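Local coordinates for protein alginate lyase A1-II' (Sphingomonas sp. A1, PDB 2CWS) that probably cleaves the polysaccharide alginate by a lyase reaction, this chain being the alginate lyase domain of a family 7 polysaccharide lyase, at residues F51-T56 with N204-T210; V128-G132 with G155-G159; D160-M164 with T176-D180; K201-Y205 with A216-L220. One frame throughout, in Å; residues are numbered along the deposited sequence. Where two conformers were deposited one is given.

Contact 1: F51-T56 with N204-T210; sequences FWAPTT and NYVQDNT. With SO4 (sulfate ion), chain B.
Thr55 turns toward the 204-210 segment and shows how one small side chain can meet two kinds of partner. Its OG1, held between the backbone N and the carbonyl carbon by a chi1 of 62°, donates to Thr210 O over 2.7 Å, in the plane of that carbonyl. The methyl CG2 takes the position beside the backbone N and lies obliquely against Asp208, 3.6 Å from Asp208 CG. Farther back, strands 51-54 and 204-206 run almost the same way, 16° apart, with their axes 7.3 Å from each other at closest approach. Such spacing suits two sheets packed face to face rather than strands paired edge to edge. Ala53 CB meets Val206 CG2 at 3.6 Å. Phe51 touches through its CB, 3.6 Å from Asn204 CB, while its ring extends elsewhere, to meet Phe41 edge-to-face. Tyr205 points away from 51-56. One face of its ring carries Gln207 NE2, 3.3 Å above the Tyr205 plane and over its centre. Tyr205 OH donates to O3 of a sulfate ion, probably from the crystallisation liquor, which His112 and Arg67 also bind.

The Asp208 carboxylate is fixed from several directions. Its OD2 accepts from Thr210 OG1 on the syn lone pair and from Thr210 N at 2.9 Å, closing an Asx turn, while OD1 is taken by Ser103 N. With three donors around it, this buried group probably stays ionised, even with the Thr55 methyl packed against the carboxylate carbon. Asp208 O, by contrast, is buried against Thr55 with no hydrogen-bond partner in the model.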
loop_
_atom_site.group_PDB
_atom_site.type_symbol
_atom_site.label_atom_id
_atom_site.label_comp_id
_atom_site.label_asym_id
_atom_site.label_seq_id
_atom_site.Cartn_x
_atom_site.Cartn_y
_atom_site.Cartn_z
ATOM N N PHE A 51 -0.613 4.024 11.542
ATOM C CA PHE A 51 -1.748 4.430 10.706
ATOM C C PHE A 51 -3.021 3.926 11.357
ATOM O O PHE A 51 -3.163 2.691 11.556
ATOM C CB PHE A 51 -1.651 3.777 9.322
ATOM C CG PHE A 51 -0.378 4.118 8.554
ATOM C CD1 PHE A 51 -0.388 5.166 7.630
ATOM C CD2 PHE A 51 0.775 3.382 8.739
ATOM C CE1 PHE A 51 0.740 5.431 6.881
ATOM C CE2 PHE A 51 1.915 3.669 7.999
ATOM C CZ PHE A 51 1.897 4.686 7.047
ATOM N N TRP A 52 -3.946 4.833 11.686
ATOM C CA TRP A 52 -5.222 4.458 12.293
ATOM C C TRP A 52 -6.360 4.918 11.379
ATOM O O TRP A 52 -6.328 6.057 10.884
ATOM C CB TRP A 52 -5.361 5.099 13.722
ATOM C CG TRP A 52 -6.747 4.816 14.256
ATOM C CD1 TRP A 52 -7.140 3.609 14.813
ATOM C CD2 TRP A 52 -7.918 5.641 14.269
ATOM N NE1 TRP A 52 -8.455 3.663 15.169
ATOM C CE2 TRP A 52 -8.968 4.926 14.840
ATOM C CE3 TRP A 52 -8.143 6.995 13.850
ATOM C CZ2 TRP A 52 -10.258 5.419 15.018
ATOM C CZ3 TRP A 52 -9.429 7.499 14.026
ATOM C CH2 TRP A 52 -10.462 6.723 14.612
ATOM N N ALA A 53 -7.340 4.041 11.165
ATOM C CA ALA A 53 -8.492 4.447 10.341
ATOM C C ALA A 53 -9.741 3.739 10.843
ATOM O O ALA A 53 -9.719 2.516 11.045
ATOM C CB ALA A 53 -8.293 4.104 8.862
ATOM N N PRO A 54 -10.833 4.457 11.016
ATOM C CA PRO A 54 -12.113 3.871 11.414
ATOM C C PRO A 54 -12.882 3.354 10.214
ATOM O O PRO A 54 -12.801 3.887 9.102
ATOM C CB PRO A 54 -12.843 5.076 12.053
ATOM C CG PRO A 54 -12.371 6.240 11.215
ATOM C CD PRO A 54 -10.914 5.971 10.906
ATOM N N THR A 55 -13.729 2.343 10.454
ATOM C CA THR A 55 -14.503 1.735 9.357
ATOM C C THR A 55 -15.533 2.695 8.775
ATOM O O THR A 55 -15.937 2.476 7.617
ATOM C CB THR A 55 -15.207 0.424 9.776
ATOM O OG1 THR A 55 -16.147 0.718 10.821
ATOM C CG2 THR A 55 -14.163 -0.587 10.272
ATOM N N THR A 56 -15.896 3.723 9.527
ATOM C CA THR A 56 -16.855 4.731 9.031
ATOM C C THR A 56 -16.159 5.913 8.375
ATOM O O THR A 56 -16.840 6.922 8.089
ATOM C CB THR A 56 -17.726 5.204 10.220
ATOM O OG1 THR A 56 -16.761 5.609 11.237
ATOM C CG2 THR A 56 -18.592 4.105 10.748
ATOM N N ASN A 204 -2.616 1.552 5.756
ATOM C CA ASN A 204 -3.729 0.845 6.427
ATOM C C ASN A 204 -4.981 1.150 5.625
ATOM O O ASN A 204 -5.636 2.169 5.813
ATOM C CB ASN A 204 -3.839 1.348 7.851
ATOM C CG ASN A 204 -4.960 0.751 8.653
ATOM O OD1 ASN A 204 -5.173 1.262 9.820
ATOM N ND2 ASN A 204 -5.676 -0.178 8.144
ATOM N N TYR A 205 -5.371 0.211 4.741
ATOM C CA TYR A 205 -6.525 0.366 3.871
ATOM C C TYR A 205 -7.539 -0.659 4.407
ATOM O O TYR A 205 -7.368 -1.873 4.239
ATOM C CB TYR A 205 -6.095 0.115 2.447
ATOM C CG TYR A 205 -7.193 0.163 1.386
ATOM C CD1 TYR A 205 -8.338 0.931 1.519
ATOM C CD2 TYR A 205 -6.986 -0.557 0.218
ATOM C CE1 TYR A 205 -9.277 0.972 0.497
ATOM C CE2 TYR A 205 -7.911 -0.533 -0.811
ATOM C CZ TYR A 205 -9.077 0.210 -0.642
ATOM O OH TYR A 205 -10.009 0.288 -1.646
ATOM N N VAL A 206 -8.547 -0.169 5.102
ATOM C CA VAL A 206 -9.351 -1.038 5.970
ATOM C C VAL A 206 -10.475 -1.717 5.201
ATOM O O VAL A 206 -11.349 -1.035 4.687
ATOM C CB VAL A 206 -9.959 -0.171 7.096
ATOM C CG1 VAL A 206 -10.703 -1.071 8.098
ATOM C CG2 VAL A 206 -8.886 0.659 7.819
ATOM N N GLN A 207 -10.437 -3.069 5.151
ATOM C CA GLN A 207 -11.459 -3.772 4.358
ATOM C C GLN A 207 -12.679 -4.100 5.207
ATOM O O GLN A 207 -13.089 -5.226 5.409
ATOM C CB GLN A 207 -10.882 -5.050 3.683
ATOM C CG GLN A 207 -9.586 -4.723 2.900
ATOM C CD GLN A 207 -9.817 -3.756 1.785
ATOM O OE1 GLN A 207 -10.504 -4.004 0.785
ATOM N NE2 GLN A 207 -9.231 -2.539 1.924
ATOM N N ASP A 208 -13.258 -3.030 5.723
ATOM C CA ASP A 208 -14.496 -3.039 6.531
ATOM C C ASP A 208 -15.008 -1.614 6.481
ATOM O O ASP A 208 -14.289 -0.701 6.857
ATOM C CB ASP A 208 -14.205 -3.468 7.952
ATOM C CG ASP A 208 -15.406 -3.644 8.854
ATOM O OD1 ASP A 208 -15.332 -4.507 9.783
ATOM O OD2 ASP A 208 -16.407 -2.944 8.617
ATOM N N ASN A 209 -16.232 -1.430 5.969
ATOM C CA ASN A 209 -16.822 -0.070 5.941
ATOM C C ASN A 209 -18.124 0.000 6.771
ATOM O O ASN A 209 -18.940 0.866 6.550
ATOM C CB ASN A 209 -17.092 0.424 4.525
ATOM C CG ASN A 209 -17.986 -0.459 3.746
ATOM O OD1 ASN A 209 -18.137 -0.178 2.511
ATOM N ND2 ASN A 209 -18.630 -1.445 4.308
ATOM N N THR A 210 -18.301 -1.004 7.640
ATOM C CA THR A 210 -19.569 -1.157 8.322
ATOM C C THR A 210 -19.712 -0.176 9.474
ATOM O O THR A 210 -18.745 0.375 10.059
ATOM C CB THR A 210 -19.729 -2.580 8.866
ATOM O OG1 THR A 210 -18.762 -2.804 9.907
ATOM C CG2 THR A 210 -19.580 -3.670 7.775
HETATM S S SO4 B . -8.177 1.227 -4.363
HETATM O O1 SO4 B . -6.789 1.498 -3.660
HETATM O O2 SO4 B . -8.068 1.242 -5.805
HETATM O O3 SO4 B . -8.669 -0.047 -3.993
HETATM O O4 SO4 B . -9.121 2.267 -3.968
#

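Contact 2: V128-G132 with G155-G159; sequences VFQDG and GIKLG
Asp131 reaches Leu158 through a straight hydrogen bond: Leu158 N donates to Asp131 OD1 at 2.8 Å with an angle of 175°, approaching from above the carboxylate plane. The carboxylate thereby serves a backbone N-H in a loop without regular secondary structure.

Two backbone bonds complete the polar set. Gly132 N donates to Ile156 O at 2.7 Å, and Gly155 N donates to Gly132 O at 2.9 Å. Gly155 and Ile156 thus both face Gly132, forming a G1 beta bulge. Gln130 O, 3.3 Å from Ile156 O, also receives a weak bond from Gly132 N, so these two acceptors share one N-H.

Packing centres on the Phe129 ring, whose edge meets the loop backbone: Lys157 O and Leu158 N lie near the ring plane, each 3.7 Å from Phe129 CZ. Its apolar partners are Ile156 CG2, 3.8 Å from Phe129 CE2, and Leu158 CD1, 4.3 Å from Phe129 CE1; Tyr162 and Thr97 add to the packing.

Asp131 and Lys157 keep their charged ends apart, so the turn after strand 120-130 is tied to the loop leading from one sheet to the other by directed hydrogen bonds rather than by a salt bridge.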
loop_
_atom_site.group_PDB
_atom_site.type_symbol
_atom_site.label_atom_id
_atom_site.label_comp_id
_atom_site.label_asym_id
_atom_site.label_seq_id
_atom_site.Cartn_x
_atom_site.Cartn_y
_atom_site.Cartn_z
ATOM N N VAL A 128 -2.824 -8.342 1.489
ATOM C CA VAL A 128 -4.010 -8.477 2.332
ATOM C C VAL A 128 -3.678 -9.210 3.611
ATOM O O VAL A 128 -3.327 -10.403 3.578
ATOM C CB VAL A 128 -5.106 -9.243 1.573
ATOM C CG1 VAL A 128 -6.358 -9.344 2.445
ATOM C CG2 VAL A 128 -5.418 -8.582 0.220
ATOM N N PHE A 129 -3.763 -8.491 4.736
ATOM C CA PHE A 129 -3.448 -9.046 6.047
ATOM C C PHE A 129 -4.710 -9.553 6.708
ATOM O O PHE A 129 -5.701 -8.838 6.837
ATOM C CB PHE A 129 -2.779 -7.967 6.928
ATOM C CG PHE A 129 -2.484 -8.507 8.322
ATOM C CD1 PHE A 129 -3.408 -8.502 9.351
ATOM C CD2 PHE A 129 -1.233 -9.041 8.566
ATOM C CE1 PHE A 129 -3.127 -9.082 10.548
ATOM C CE2 PHE A 129 -0.943 -9.615 9.788
ATOM C CZ PHE A 129 -1.925 -9.654 10.796
ATOM N N GLN A 130 -4.586 -10.796 7.233
ATOM C CA GLN A 130 -5.513 -11.385 8.224
ATOM C C GLN A 130 -4.674 -11.948 9.357
ATOM O O GLN A 130 -3.478 -12.218 9.195
ATOM C CB GLN A 130 -6.443 -12.413 7.632
ATOM C CG GLN A 130 -7.116 -11.691 6.441
ATOM C CD GLN A 130 -8.332 -12.444 6.062
ATOM O OE1 GLN A 130 -8.221 -13.400 5.255
ATOM N NE2 GLN A 130 -9.497 -12.078 6.584
ATOM N N ASP A 131 -5.328 -12.127 10.528
ATOM C CA ASP A 131 -4.599 -12.663 11.686
ATOM C C ASP A 131 -4.314 -14.150 11.528
ATOM O O ASP A 131 -5.101 -15.007 11.914
ATOM C CB ASP A 131 -5.435 -12.371 12.918
ATOM C CG ASP A 131 -4.822 -12.863 14.219
ATOM O OD1 ASP A 131 -3.654 -13.263 14.212
ATOM O OD2 ASP A 131 -5.546 -12.781 15.232
ATOM N N GLY A 132 -3.176 -14.446 10.936
ATOM C CA GLY A 132 -2.738 -15.808 10.674
ATOM C C GLY A 132 -2.317 -16.057 9.213
ATOM O O GLY A 132 -1.730 -17.124 8.960
ATOM N N GLY A 155 0.962 -18.157 8.786
ATOM C CA GLY A 155 1.500 -18.015 10.147
ATOM C C GLY A 155 1.683 -16.561 10.569
ATOM O O GLY A 155 2.061 -16.309 11.723
ATOM N N ILE A 156 1.398 -15.608 9.702
ATOM C CA ILE A 156 1.571 -14.148 9.914
ATOM C C ILE A 156 0.449 -13.701 10.870
ATOM O O ILE A 156 -0.678 -13.556 10.369
ATOM C CB ILE A 156 1.538 -13.331 8.600
ATOM C CG1 ILE A 156 2.368 -13.941 7.410
ATOM C CG2 ILE A 156 1.909 -11.900 8.837
ATOM C CD1 ILE A 156 3.772 -14.112 7.946
ATOM N N LYS A 157 0.677 -13.479 12.182
ATOM C CA LYS A 157 -0.386 -13.184 13.109
ATOM C C LYS A 157 -0.425 -11.717 13.505
ATOM O O LYS A 157 0.501 -10.940 13.304
ATOM C CB LYS A 157 -0.271 -14.061 14.355
ATOM C CG LYS A 157 -0.527 -15.513 13.959
ATOM C CD LYS A 157 -0.251 -16.516 15.068
ATOM C CE LYS A 157 -0.567 -17.940 14.528
ATOM N NZ LYS A 157 -0.249 -18.922 15.613
ATOM N N LEU A 158 -1.578 -11.337 14.082
ATOM C CA LEU A 158 -1.714 -10.010 14.662
ATOM C C LEU A 158 -0.570 -9.734 15.614
ATOM O O LEU A 158 -0.259 -10.529 16.459
ATOM C CB LEU A 158 -3.063 -9.956 15.426
ATOM C CG LEU A 158 -3.521 -8.551 15.798
ATOM C CD1 LEU A 158 -4.051 -7.831 14.570
ATOM C CD2 LEU A 158 -4.567 -8.626 16.895
ATOM N N GLY A 159 0.070 -8.569 15.420
ATOM C CA GLY A 159 1.198 -8.148 16.257
ATOM C C GLY A 159 2.553 -8.672 15.826
ATOM O O GLY A 159 3.564 -8.142 16.301
#

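Contact 3: D160-M164 with T176-D180; sequences DLYNM and TMNGD
Met177 folds back at chi2 (-72°) and chi3 (-75°), which brings its CE to 3.4 Å from Tyr162 CB and lays the two side chains alongside each other, pointing the same way. The sulfur takes part in a Met-aromatic contact, Met177 SD lying 5.5 Å from the centroid of the Tyr162 ring and oblique to it. Met164 starts with CG anti to its backbone N and bends only at chi3, so that its CE comes 3.7 Å from Met177 SD. The methionines run side by side on the face of the sheet that packs against Leu134. Tyr162 ends elsewhere, its hydroxyl bonded to Thr97.

Asn178 supplies the polar half. Its side chain brings the carbonyl to Asn163 N: Asn178 OD1 accepts at 2.9 Å, the bond almost straight at 178° and close to the C=O direction. Asn178 N in turn donates to Asn163 O over 2.8 Å. The side-chain carbonyl therefore does the work that a backbone carbonyl would do in a regular strand pair. Water extends the bridge: one molecule donates to both Leu161 O and Asn178 OD1, another links Leu161 O with Asn178 ND2, and a third joins Asn163 O to Gly179 N.

Met164 and Met177, an antiparallel non-hydrogen-bonded pair with CA to CA 4.7 Å, belong to the hairpin of strands 162-169 and 172-177. Just beyond, the type I' turn from Met177 to Asp180 leads on to strand 180-185, giving a three-stranded antiparallel meander at the edge of the seven-stranded sheet.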
loop_
_atom_site.group_PDB
_atom_site.type_symbol
_atom_site.label_atom_id
_atom_site.label_comp_id
_atom_site.label_asym_id
_atom_site.label_seq_id
_atom_site.Cartn_x
_atom_site.Cartn_y
_atom_site.Cartn_z
ATOM N N ASP A 160 2.617 -9.670 14.947
ATOM C CA ASP A 160 3.888 -10.175 14.483
ATOM C C ASP A 160 4.547 -9.161 13.539
ATOM O O ASP A 160 3.899 -8.509 12.765
ATOM C CB ASP A 160 3.733 -11.457 13.683
ATOM C CG ASP A 160 3.360 -12.676 14.500
ATOM O OD1 ASP A 160 3.326 -12.645 15.766
ATOM O OD2 ASP A 160 3.138 -13.731 13.819
ATOM N N LEU A 161 5.866 -9.082 13.558
ATOM C CA LEU A 161 6.583 -8.226 12.630
ATOM C C LEU A 161 6.746 -8.989 11.335
ATOM O O LEU A 161 7.156 -10.174 11.363
ATOM C CB LEU A 161 7.985 -7.936 13.195
ATOM C CG LEU A 161 8.790 -6.964 12.327
ATOM C CD1 LEU A 161 8.271 -5.579 12.669
ATOM C CD2 LEU A 161 10.290 -7.066 12.502
ATOM N N TYR A 162 6.462 -8.344 10.222
ATOM C CA TYR A 162 6.755 -8.901 8.889
ATOM C C TYR A 162 7.745 -7.992 8.165
ATOM O O TYR A 162 7.715 -6.766 8.287
ATOM C CB TYR A 162 5.498 -9.089 8.038
ATOM C CG TYR A 162 4.408 -8.023 8.182
ATOM C CD1 TYR A 162 3.284 -8.282 8.928
ATOM C CD2 TYR A 162 4.509 -6.792 7.545
ATOM C CE1 TYR A 162 2.259 -7.339 9.065
ATOM C CE2 TYR A 162 3.527 -5.820 7.675
ATOM C CZ TYR A 162 2.399 -6.106 8.436
ATOM O OH TYR A 162 1.374 -5.189 8.633
ATOM N N ASN A 163 8.598 -8.648 7.400
ATOM C CA ASN A 163 9.487 -8.017 6.449
ATOM C C ASN A 163 9.037 -8.261 5.020
ATOM O O ASN A 163 9.200 -9.368 4.505
ATOM C CB ASN A 163 10.898 -8.576 6.568
ATOM C CG ASN A 163 11.518 -8.187 7.888
ATOM O OD1 ASN A 163 11.673 -7.009 8.160
ATOM N ND2 ASN A 163 11.846 -9.155 8.741
ATOM N N MET A 164 8.469 -7.269 4.396
ATOM C CA MET A 164 7.795 -7.411 3.119
ATOM C C MET A 164 8.647 -6.814 2.009
ATOM O O MET A 164 9.329 -5.813 2.228
ATOM C CB MET A 164 6.455 -6.670 3.193
ATOM C CG MET A 164 5.637 -6.774 1.929
ATOM S SD MET A 164 4.125 -5.786 2.023
ATOM C CE MET A 164 3.257 -6.642 3.348
ATOM N N THR A 176 6.995 -10.896 -1.545
ATOM C CA THR A 176 7.805 -11.570 -0.539
ATOM C C THR A 176 7.362 -11.201 0.853
ATOM O O THR A 176 7.166 -10.019 1.178
ATOM C CB THR A 176 9.275 -11.067 -0.674
ATOM O OG1 THR A 176 9.716 -11.364 -2.024
ATOM C CG2 THR A 176 10.232 -11.713 0.316
ATOM N N MET A 177 7.282 -12.224 1.707
ATOM C CA MET A 177 7.145 -12.036 3.151
ATOM C C MET A 177 8.216 -12.831 3.850
ATOM O O MET A 177 8.330 -14.042 3.620
ATOM C CB MET A 177 5.764 -12.559 3.649
ATOM C CG MET A 177 4.623 -11.720 3.115
ATOM S SD MET A 177 4.524 -10.089 3.882
ATOM C CE MET A 177 3.842 -10.578 5.505
ATOM N N ASN A 178 8.997 -12.169 4.671
ATOM C CA ASN A 178 9.997 -12.847 5.514
ATOM C C ASN A 178 10.918 -13.717 4.679
ATOM O O ASN A 178 11.259 -14.830 5.062
ATOM C CB ASN A 178 9.345 -13.642 6.638
ATOM C CG ASN A 178 8.418 -12.754 7.486
ATOM O OD1 ASN A 178 8.638 -11.532 7.617
ATOM N ND2 ASN A 178 7.426 -13.369 8.058
ATOM N N GLY A 179 11.333 -13.183 3.516
ATOM C CA GLY A 179 12.317 -13.914 2.708
ATOM C C GLY A 179 11.720 -15.009 1.837
ATOM O O GLY A 179 12.469 -15.627 1.068
ATOM N N ASP A 180 10.401 -15.220 1.865
ATOM C CA ASP A 180 9.707 -16.219 1.021
ATOM C C ASP A 180 9.112 -15.454 -0.162
ATOM O O ASP A 180 8.214 -14.641 0.052
ATOM C CB ASP A 180 8.644 -16.888 1.883
ATOM C CG ASP A 180 7.771 -17.881 1.179
ATOM O OD1 ASP A 180 7.857 -17.992 -0.087
ATOM O OD2 ASP A 180 6.971 -18.564 1.874
HETATM O O HOH W 1 9.472 -10.960 10.235
HETATM O O HOH W 2 5.673 -12.045 9.847
HETATM O O HOH W 3 11.925 -12.046 8.075
HETATM O O HOH W 4 11.513 -10.304 3.332
#

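Contact 4: K201-Y205 with A216-L220; sequences KAGNY and AIAKL. With SO4 (sulfate ion), chain B.
Ala202 and Asn204 turn toward Ala218 and its neighbours in the interior of a beta-sandwich, the fold of the concanavalin clan to which this family belongs. At the start of the segment, Lys201 NZ makes a salt bridge with Glu69. Ala202 CB then meets Leu220 CD1 at 4.1 Å, a light apolar touch between the sheets.

At Gly203 the strand turns a corner. Its backbone angles, phi 157° and psi -122°, are of a kind that calls for glycine, and the bend leaves Gly203 O 3.7 Å from the methyl CB of Ala218. Asn204 resumes the inward direction: its CB lies 4.0 Å from Ala218 CB, and its amide group is set against the Ala216 methyl, with Asn204 CG 4.0 Å from Ala216 CB. The small alanine side chains are consistent with the close approach of the two backbones here, the CA atoms of Asn204 and Ala218 being 5.7 Å apart.

Tyr205 then faces the opposite way, with Arg67 in a cation-pi contact. The sulfate lies at the edge of the tyrosine ring, near its plane, with sulfate O3 3.3 Å from Tyr205 CE2.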
loop_
_atom_site.group_PDB
_atom_site.type_symbol
_atom_site.label_atom_id
_atom_site.label_comp_id
_atom_site.label_asym_id
_atom_site.label_seq_id
_atom_site.Cartn_x
_atom_site.Cartn_y
_atom_site.Cartn_z
ATOM N N LYS A 201 2.032 1.818 -2.686
ATOM C CA LYS A 201 1.296 2.345 -1.550
ATOM C C LYS A 201 1.662 1.522 -0.328
ATOM O O LYS A 201 1.991 0.321 -0.451
ATOM C CB LYS A 201 -0.245 2.252 -1.736
ATOM C CG LYS A 201 -0.736 2.827 -3.052
ATOM C CD LYS A 201 -2.238 3.115 -3.024
ATOM C CE LYS A 201 -2.500 4.505 -2.421
ATOM N NZ LYS A 201 -3.951 4.688 -2.150
ATOM N N ALA A 202 1.551 2.124 0.855
ATOM C CA ALA A 202 1.804 1.391 2.105
ATOM C C ALA A 202 1.063 2.100 3.215
ATOM O O ALA A 202 1.128 3.332 3.332
ATOM C CB ALA A 202 3.299 1.367 2.427
ATOM N N GLY A 203 0.392 1.307 4.069
ATOM C CA GLY A 203 -0.266 1.900 5.227
ATOM C C GLY A 203 -1.391 1.006 5.709
ATOM O O GLY A 203 -1.124 -0.175 6.036
ATOM N N ASN A 204 -2.616 1.552 5.756
ATOM C CA ASN A 204 -3.729 0.845 6.427
ATOM C C ASN A 204 -4.981 1.150 5.625
ATOM O O ASN A 204 -5.636 2.169 5.813
ATOM C CB ASN A 204 -3.839 1.348 7.851
ATOM C CG ASN A 204 -4.960 0.751 8.653
ATOM O OD1 ASN A 204 -5.173 1.262 9.820
ATOM N ND2 ASN A 204 -5.676 -0.178 8.144
ATOM N N TYR A 205 -5.371 0.211 4.741
ATOM C CA TYR A 205 -6.525 0.366 3.871
ATOM C C TYR A 205 -7.539 -0.659 4.407
ATOM O O TYR A 205 -7.368 -1.873 4.239
ATOM C CB TYR A 205 -6.095 0.115 2.447
ATOM C CG TYR A 205 -7.193 0.163 1.386
ATOM C CD1 TYR A 205 -8.338 0.931 1.519
ATOM C CD2 TYR A 205 -6.986 -0.557 0.218
ATOM C CE1 TYR A 205 -9.277 0.972 0.497
ATOM C CE2 TYR A 205 -7.911 -0.533 -0.811
ATOM C CZ TYR A 205 -9.077 0.210 -0.642
ATOM O OH TYR A 205 -10.009 0.288 -1.646
ATOM N N ALA A 216 -8.853 0.008 12.512
ATOM C CA ALA A 216 -7.622 -0.763 12.410
ATOM C C ALA A 216 -6.404 0.117 12.683
ATOM O O ALA A 216 -6.442 1.343 12.505
ATOM C CB ALA A 216 -7.475 -1.371 11.012
ATOM N N ILE A 217 -5.344 -0.552 13.117
ATOM C CA ILE A 217 -4.034 0.072 13.316
ATOM C C ILE A 217 -2.997 -0.786 12.618
ATOM O O ILE A 217 -2.915 -1.984 12.894
ATOM C CB ILE A 217 -3.666 0.178 14.799
ATOM C CG1 ILE A 217 -4.680 1.022 15.594
ATOM C CG2 ILE A 217 -2.251 0.724 14.958
ATOM C CD1 ILE A 217 -4.517 0.906 17.118
ATOM N N ALA A 218 -2.194 -0.152 11.770
ATOM C CA ALA A 218 -1.031 -0.814 11.176
ATOM C C ALA A 218 0.191 0.057 11.445
ATOM O O ALA A 218 0.068 1.287 11.550
ATOM C CB ALA A 218 -1.184 -1.011 9.669
ATOM N N LYS A 219 1.357 -0.587 11.564
ATOM C CA LYS A 219 2.600 0.072 11.848
ATOM C C LYS A 219 3.673 -0.259 10.838
ATOM O O LYS A 219 3.709 -1.402 10.319
ATOM C CB LYS A 219 3.144 -0.407 13.230
ATOM C CG LYS A 219 2.411 0.238 14.378
ATOM C CD LYS A 219 2.951 -0.254 15.739
ATOM C CE LYS A 219 2.440 0.651 16.855
ATOM N NZ LYS A 219 3.005 0.244 18.195
ATOM N N LEU A 220 4.552 0.709 10.610
ATOM C CA LEU A 220 5.779 0.490 9.839
ATOM C C LEU A 220 6.968 0.950 10.696
ATOM O O LEU A 220 6.943 1.994 11.321
ATOM C CB LEU A 220 5.760 1.261 8.522
ATOM C CG LEU A 220 4.684 0.775 7.511
ATOM C CD1 LEU A 220 4.654 1.667 6.297
ATOM C CD2 LEU A 220 4.932 -0.661 7.103
HETATM S S SO4 B . -8.177 1.227 -4.363
HETATM O O1 SO4 B . -6.789 1.498 -3.660
HETATM O O2 SO4 B . -8.068 1.242 -5.805
HETATM O O3 SO4 B . -8.669 -0.047 -3.993
HETATM O O4 SO4 B . -9.121 2.267 -3.968
#

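Overall arrangement
The four contacts join parts of one two-sheet sandwich. Contacts 1 and 4, with centres 10 Å apart, share Asn204 and Tyr205: strand 204-206 faces both 49-54 and 215-228, which are hydrogen-bonded neighbours in the seven-stranded sheet. Contacts 2 and 3, centres 11 Å apart, touch through Ile156 and Tyr162, while contacts 1 and 3 are the most distant pair, at 23 Å between centres. Along the chain, contacts 2 and 3 follow in series inside the loop closed by contact 1, and contact 4 opens after them, on the stretch where contact 1 ends. Interior packing thus coexists with turn-and-loop fastening, and the sulfate sits on the side of strand 204-206 turned away from the other sheet.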